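Local coordinates for protein acyl-coenzyme A oxidase acox-1.1 (Caenorhabditis elegans, PDB 5K3H) that catalyses the first step of peroxisomal beta-oxidation, using FAD and oxygen to desaturate acyl-CoA side chains to trans-2-enoyl-CoAs with release of hydrogen peroxide, at residues I557-K560 with E561-D565; T158-Q161 with N162-T165. All coordinates share one frame; numbering follows the deposited sequence.

Interaction 1: I557-K560 with E561-D565; sequences ITIK and EALSD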
# COMPACT_ATOMS: atom_id res chain seq x y z
N ILE B 557 10.42 -36.58 -6.19
CA ILE B 557 11.41 -36.18 -5.19
C ILE B 557 11.95 -34.77 -5.45
O ILE B 557 12.15 -34.00 -4.51
CB ILE B 557 12.55 -37.22 -5.13
CG1 ILE B 557 12.06 -38.50 -4.45
CG2 ILE B 557 13.73 -36.67 -4.38
CD1 ILE B 557 13.03 -39.68 -4.59
N THR B 558 12.16 -34.39 -6.72
CA THR B 558 12.73 -33.06 -6.97
C THR B 558 11.73 -31.95 -6.64
O THR B 558 12.12 -30.89 -6.15
CB THR B 558 13.24 -32.94 -8.42
OG1 THR B 558 12.20 -33.20 -9.38
CG2 THR B 558 14.39 -33.89 -8.66
N ILE B 559 10.44 -32.21 -6.89
CA ILE B 559 9.39 -31.27 -6.51
C ILE B 559 9.23 -31.19 -4.99
O ILE B 559 9.05 -30.11 -4.43
CB ILE B 559 8.06 -31.71 -7.18
CG1 ILE B 559 8.19 -31.66 -8.70
CG2 ILE B 559 6.88 -30.92 -6.62
CD1 ILE B 559 8.49 -30.26 -9.29
N LYS B 560 9.28 -32.33 -4.31
CA LYS B 560 9.08 -32.34 -2.87
C LYS B 560 10.23 -31.64 -2.14
O LYS B 560 10.01 -30.96 -1.12
CB LYS B 560 8.91 -33.79 -2.40
CG LYS B 560 8.82 -33.98 -0.91
CD LYS B 560 8.68 -35.47 -0.65
CE LYS B 560 8.54 -35.81 0.82
NZ LYS B 560 7.40 -36.76 0.96
N GLU B 561 11.46 -31.81 -2.64
CA GLU B 561 12.60 -31.11 -2.07
C GLU B 561 12.55 -29.61 -2.33
O GLU B 561 13.07 -28.83 -1.53
CB GLU B 561 13.90 -31.69 -2.64
CG GLU B 561 14.17 -33.09 -2.16
CD GLU B 561 15.54 -33.59 -2.56
OE1 GLU B 561 16.11 -33.03 -3.53
OE2 GLU B 561 16.06 -34.49 -1.84
N ALA B 562 12.01 -29.19 -3.49
CA ALA B 562 11.89 -27.76 -3.75
C ALA B 562 10.88 -27.13 -2.81
O ALA B 562 11.13 -26.07 -2.24
CB ALA B 562 11.48 -27.52 -5.21
N LEU B 563 9.71 -27.77 -2.65
CA LEU B 563 8.69 -27.23 -1.77
C LEU B 563 9.07 -27.38 -0.30
O LEU B 563 8.71 -26.55 0.52
CB LEU B 563 7.36 -27.90 -2.06
CG LEU B 563 6.83 -27.49 -3.43
CD1 LEU B 563 5.52 -28.18 -3.73
CD2 LEU B 563 6.70 -25.96 -3.53
N SER B 564 9.82 -28.43 0.02
CA SER B 564 10.28 -28.59 1.39
C SER B 564 11.24 -27.47 1.76
O SER B 564 11.21 -26.98 2.90
CB SER B 564 10.94 -29.95 1.55
OG SER B 564 11.61 -30.08 2.79
N ASP B 565 12.11 -27.06 0.83
CA ASP B 565 12.94 -25.88 1.06
C ASP B 565 12.08 -24.66 1.28
O ASP B 565 12.34 -23.86 2.18
CB ASP B 565 13.88 -25.62 -0.12
CG ASP B 565 14.92 -26.68 -0.28
OD1 ASP B 565 15.10 -27.48 0.66
OD2 ASP B 565 15.60 -26.67 -1.34
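Ser-564 N donates to Lys-560 O at 2.8 Å, the shortest of four successive i to i+4 hydrogen bonds that shape the start of helix 557-577. The bond is somewhat bent, 145° at the hydrogen, and Ser-564 CB also presses on the same carbonyl oxygen. Leu-563 N to Ile-559 O, 3.0 Å long, is straighter at 168°, whereas Ala-562 N meets Thr-558 O at a longer 3.2 Å. Glu-561 N completes the set with a bond to Ile-557 O. On the outer face Ile-557 and Glu-561 run side by side in the same direction. With CG1 of Ile-557 placed beside its backbone N (chi1 -73°), the CG2 methyl is the branch that faces Glu-561, 4.0 Å from CD. Glu-561 is extended beyond CG; its own CG rests against Ile-557 O at 3.2 Å, and the carboxylate is carried past the methyl. The inner face carries an apolar step: Ile-559 CG2 and Leu-563 CD1 lie 4.2 Å apart, one helical turn from each other, while Leu-563 CG also packs over Ile-559 O. Thr-558 OG1 turns instead to Asp-556 OD1 just ahead of the helix. Lys-560 reaches back, with weak hydrogen bonds from NZ to the carbonyl oxygens of Asn-552 and Ile-554, where helix 520-553 gives way to the connecting turn. Ile-559, Ala-562 and Leu-563 are covered by Met-30 of helix 27-35, and Leu-563 meets Tyr-352 and Phe-356 of helix 338-367 as well. Farther along, Asp-565 forms a salt bridge with Lys-606, tying this first part of helix 557-577 to helix 590-616.

Interaction 2: T158-Q161 with N162-T165; sequences TNLQ and NLET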
# COMPACT_ATOMS: atom_id res chain seq x y z
N THR B 158 -21.58 -4.09 6.90
CA THR B 158 -21.28 -5.35 7.58
C THR B 158 -22.53 -6.18 7.92
O THR B 158 -22.67 -7.31 7.44
CB THR B 158 -20.46 -5.05 8.85
OG1 THR B 158 -21.29 -4.38 9.82
CG2 THR B 158 -19.26 -4.14 8.51
N ASN B 159 -23.42 -5.65 8.75
CA ASN B 159 -24.48 -6.44 9.38
C ASN B 159 -25.75 -6.39 8.53
O ASN B 159 -26.39 -5.34 8.43
CB ASN B 159 -24.75 -5.95 10.80
CG ASN B 159 -25.45 -6.99 11.67
OD1 ASN B 159 -25.96 -7.99 11.18
ND2 ASN B 159 -25.48 -6.74 12.99
N LEU B 160 -26.12 -7.53 7.93
CA LEU B 160 -27.42 -7.65 7.29
C LEU B 160 -28.56 -7.16 8.18
O LEU B 160 -29.57 -6.66 7.67
CB LEU B 160 -27.68 -9.10 6.90
CG LEU B 160 -27.15 -9.58 5.55
CD1 LEU B 160 -25.64 -9.55 5.50
CD2 LEU B 160 -27.66 -11.00 5.30
N GLN B 161 -28.40 -7.24 9.50
CA GLN B 161 -29.51 -6.93 10.39
C GLN B 161 -29.78 -5.43 10.52
O GLN B 161 -30.85 -5.04 10.99
CB GLN B 161 -29.28 -7.53 11.78
CG GLN B 161 -29.08 -9.06 11.82
CD GLN B 161 -30.22 -9.86 11.18
OE1 GLN B 161 -31.41 -9.62 11.41
NE2 GLN B 161 -29.85 -10.85 10.37
N ASN B 162 -28.84 -4.58 10.11
CA ASN B 162 -29.04 -3.14 10.20
C ASN B 162 -29.25 -2.48 8.84
O ASN B 162 -29.19 -1.24 8.75
CB ASN B 162 -27.87 -2.49 10.94
CG ASN B 162 -27.78 -2.93 12.41
OD1 ASN B 162 -26.76 -3.50 12.86
ND2 ASN B 162 -28.86 -2.68 13.16
N LEU B 163 -29.49 -3.26 7.79
CA LEU B 163 -29.87 -2.69 6.50
C LEU B 163 -31.17 -1.89 6.60
O LEU B 163 -32.04 -2.15 7.44
CB LEU B 163 -30.01 -3.81 5.47
CG LEU B 163 -28.73 -4.58 5.16
CD1 LEU B 163 -29.03 -5.79 4.28
CD2 LEU B 163 -27.72 -3.68 4.48
N GLU B 164 -31.30 -0.90 5.72
CA GLU B 164 -32.48 -0.04 5.71
C GLU B 164 -33.45 -0.26 4.55
O GLU B 164 -34.61 0.14 4.64
CB GLU B 164 -32.05 1.43 5.76
CG GLU B 164 -31.50 1.87 7.11
CD GLU B 164 -30.63 3.11 7.00
OE1 GLU B 164 -31.07 4.09 6.36
OE2 GLU B 164 -29.51 3.11 7.56
N THR B 165 -32.99 -0.87 3.46
CA THR B 165 -33.89 -1.07 2.34
C THR B 165 -35.02 -2.03 2.73
O THR B 165 -34.77 -3.08 3.33
CB THR B 165 -33.11 -1.60 1.14
OG1 THR B 165 -32.11 -0.63 0.77
CG2 THR B 165 -34.07 -1.86 -0.06
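Asn-159 holds CG opposite its backbone N (chi1 -159°), while Asn-162 swings CG back beside its own N (chi1 -65°), and these two settings bring the side-chain amides together across a tight turn. Asn-162 OD1 comes in obliquely, above the plane of the Asn-159 amide on its CB and ND2 side, lying 3.5 Å from ND2 and 3.8 Å from CB. The amide planes are nearly perpendicular, 85° apart, so the groups meet at an angle rather than stacking. With an alanine at Asn-162, the Asn-159 ND2 and CB would probably lose the neighbouring carbonyl oxygen, and Glu-331 of the second subunit its packing partner. Below the amides the backbone closes the turn: Asn-162 N gives a nearly straight hydrogen bond to Asn-159 O, 3.1 Å long, with the donor well above the carbonyl plane. The side chain of Asn-159 adds a second clasp, its OD1 accepting from Gln-161 N at 3.1 Å, again from above the amide plane; this bond restrains the rotation of the amide. One residue on, Leu-163 N makes a weak bond of 3.4 Å to Leu-160 O, an oxygen that also accepts from His-205 NE2. Leu-163 CG and CD1 lie over that same oxygen, and CD1 faces Leu-160 CG at 4.4 Å. The backbone forms two overlapping turns, 159-162 and 160-163, both with type I backbone angles, the first combined with an Asx turn at Asn-159. They lie in the loop between strands 147-150 and 166-170, directly after Thr-158, a residue of the FAD site shared between the subunits, whose OG1 hydrogen-bonds Gln-322 of the second subunit.

In the fold
Interactions 1 and 2 lie on opposite sides of the chain's centre, their own centres 49 Å apart and their nearest atoms about 36 Å apart, so they do not touch. Interaction 2 comes first in the chain, in the beta-strand region, and holds Thr-158 of the FAD site: the side chain of Leu-160 is about 3 Å from that of Gln-151, an FAD-binding residue, and that of Asn-159 about 9 Å from that of Glu-436, a probable one. Interaction 1 belongs to the helical C-terminal part and is remote from the annotated sites. Residues 158-165 also meet the second subunit, whereas 557-565 pack within their own chain.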